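Local atomic coordinates of dual oxidase maturation factor 1 (Homo sapiens, PDB entry 7D3F), a protein that probably supports the maturation of the dual oxidase DUOX1 and its transport from the endoplasmic reticulum to the plasma membrane. Residues 74-79 with 219-224. Residues are numbered along the deposited sequence; the frame is centred on the assembly and turned at random.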
loop_
_atom_site.group_PDB
_atom_site.type_symbol
_atom_site.label_atom_id
_atom_site.label_comp_id
_atom_site.label_asym_id
_atom_site.label_seq_id
_atom_site.Cartn_x
_atom_site.Cartn_y
_atom_site.Cartn_z
ATOM N N SER B 74 16.087 18.040 4.088
ATOM C CA SER B 74 17.502 17.737 3.880
ATOM C C SER B 74 18.381 18.893 4.347
ATOM O O SER B 74 19.218 19.405 3.609
ATOM C CB SER B 74 17.758 17.411 2.413
ATOM O OG SER B 74 17.501 18.535 1.590
ATOM N N GLU B 75 18.188 19.318 5.594
ATOM C CA GLU B 75 18.898 20.460 6.155
ATOM C C GLU B 75 19.703 20.070 7.390
ATOM O O GLU B 75 19.894 20.883 8.295
ATOM C CB GLU B 75 17.920 21.586 6.492
ATOM C CG GLU B 75 17.210 22.197 5.292
ATOM C CD GLU B 75 17.990 23.337 4.661
ATOM O OE1 GLU B 75 19.237 23.269 4.632
ATOM O OE2 GLU B 75 17.353 24.308 4.200
ATOM N N TRP B 76 20.179 18.828 7.441
ATOM C CA TRP B 76 20.902 18.346 8.612
ATOM C C TRP B 76 22.390 18.676 8.550
ATOM O O TRP B 76 22.960 19.160 9.533
ATOM C CB TRP B 76 20.691 16.839 8.771
ATOM C CG TRP B 76 19.335 16.492 9.298
ATOM C CD1 TRP B 76 18.190 16.323 8.575
ATOM C CD2 TRP B 76 18.978 16.277 10.668
ATOM N NE1 TRP B 76 17.144 16.013 9.411
ATOM C CE2 TRP B 76 17.602 15.979 10.701
ATOM C CE3 TRP B 76 19.691 16.307 11.871
ATOM C CZ2 TRP B 76 16.925 15.712 11.888
ATOM C CZ3 TRP B 76 19.017 16.041 13.047
ATOM C CH2 TRP B 76 17.648 15.749 13.048
ATOM N N SER B 77 23.033 18.424 7.413
ATOM C CA SER B 77 24.442 18.764 7.212
ATOM C C SER B 77 24.530 19.663 5.983
ATOM O O SER B 77 24.424 19.185 4.852
ATOM C CB SER B 77 25.293 17.507 7.051
ATOM O OG SER B 77 25.213 16.685 8.202
ATOM N N VAL B 78 24.720 20.960 6.194
ATOM C CA VAL B 78 24.688 21.922 5.101
ATOM C C VAL B 78 26.075 22.516 4.899
ATOM O O VAL B 78 26.856 22.686 5.841
ATOM C CB VAL B 78 23.645 23.035 5.343
ATOM C CG1 VAL B 78 22.269 22.429 5.580
ATOM C CG2 VAL B 78 24.055 23.918 6.511
ATOM N N GLY B 79 26.379 22.812 3.640
ATOM C CA GLY B 79 27.604 23.504 3.288
ATOM C C GLY B 79 27.426 24.209 1.966
ATOM O O GLY B 79 26.602 23.804 1.141
ATOM N N LEU B 219 17.452 12.396 21.464
ATOM C CA LEU B 219 18.169 11.170 21.128
ATOM C C LEU B 219 18.472 11.097 19.638
ATOM O O LEU B 219 19.548 10.637 19.242
ATOM C CB LEU B 219 17.366 9.947 21.572
ATOM C CG LEU B 219 17.327 9.661 23.074
ATOM C CD1 LEU B 219 16.542 8.389 23.358
ATOM C CD2 LEU B 219 18.737 9.564 23.638
ATOM N N ALA B 220 17.528 11.527 18.797
ATOM C CA ALA B 220 17.797 11.596 17.365
ATOM C C ALA B 220 18.940 12.556 17.073
ATOM O O ALA B 220 19.835 12.249 16.272
ATOM C CB ALA B 220 16.534 12.016 16.613
ATOM N N LEU B 221 18.935 13.720 17.730
ATOM C CA LEU B 221 20.042 14.662 17.584
ATOM C C LEU B 221 21.370 14.018 17.965
ATOM O O LEU B 221 22.360 14.114 17.227
ATOM C CB LEU B 221 19.798 15.895 18.451
ATOM C CG LEU B 221 19.137 17.122 17.834
ATOM C CD1 LEU B 221 19.752 18.352 18.455
ATOM C CD2 LEU B 221 19.311 17.136 16.332
ATOM N N LEU B 222 21.406 13.369 19.131
ATOM C CA LEU B 222 22.648 12.785 19.626
ATOM C C LEU B 222 23.141 11.676 18.706
ATOM O O LEU B 222 24.340 11.588 18.420
ATOM C CB LEU B 222 22.446 12.261 21.048
ATOM C CG LEU B 222 23.683 11.739 21.781
ATOM C CD1 LEU B 222 23.748 12.319 23.185
ATOM C CD2 LEU B 222 23.680 10.220 21.830
ATOM N N PHE B 223 22.232 10.819 18.233
ATOM C CA PHE B 223 22.638 9.746 17.333
ATOM C C PHE B 223 23.176 10.305 16.025
ATOM O O PHE B 223 24.194 9.824 15.514
ATOM C CB PHE B 223 21.473 8.793 17.066
ATOM C CG PHE B 223 21.885 7.517 16.379
ATOM C CD1 PHE B 223 22.081 6.356 17.109
ATOM C CD2 PHE B 223 22.091 7.481 15.008
ATOM C CE1 PHE B 223 22.466 5.184 16.485
ATOM C CE2 PHE B 223 22.483 6.314 14.380
ATOM C CZ PHE B 223 22.667 5.164 15.119
ATOM N N PHE B 224 22.508 11.315 15.461
ATOM C CA PHE B 224 22.997 11.900 14.218
ATOM C C PHE B 224 24.385 12.496 14.410
ATOM O O PHE B 224 25.288 12.269 13.596
ATOM C CB PHE B 224 22.019 12.959 13.704
ATOM C CG PHE B 224 22.354 13.474 12.333
ATOM C CD1 PHE B 224 21.928 12.796 11.202
ATOM C CD2 PHE B 224 23.099 14.631 12.173
ATOM C CE1 PHE B 224 22.236 13.263 9.938
ATOM C CE2 PHE B 224 23.411 15.103 10.912
ATOM C CZ PHE B 224 22.980 14.418 9.794
#
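W76, in the loop leading into strand 77-86, packs against F224 and L221 of helix 203-229 through its CB and the six-membered ring of its indole. Close to the backbone, CB of W76 lies 3.5 Å from CZ of F224. Farther out, CE3 of W76 sits over one face of the phenyl ring, displaced toward the rim and 3.8 Å from CD2 of F224. The indole six-membered ring and the phenyl ring are inclined at 46°, with centroids 4.9 Å apart, an oblique pairing. CG of W76 stands anti to its own carbonyl carbon (chi1 -75°), which lays the six-membered ring against F224 and L221; there CD2 of L221 meets the indole edge near its plane, 3.5 Å from CZ3 of W76. The indole N-H is satisfied by the carbonyl oxygen of V70, near the end of helix 50-72, a bond that probably helps fix the turn of the ring; the case illustrates how one tryptophan can pack between a sheet and a helix bundle with its polar N-H satisfied. W76 and S77 together oppose V103 of strand 94-103, forming a classic beta bulge at the start of strand 77-86, an inner strand of the antiparallel sheet, beside the predicted membrane helices. Next along the chain, S77 brings OG to the rim of F224, in the ring plane and 3.6 Å from CZ of F224, while the same hydroxyl makes a weak hydrogen bond with Y173 OH. F224 reaches both residues with its CG anti to the backbone N (chi1 -172°), and T180 of helix 169-199 and the loop residue L105 touch the side chains of both F224 and W76.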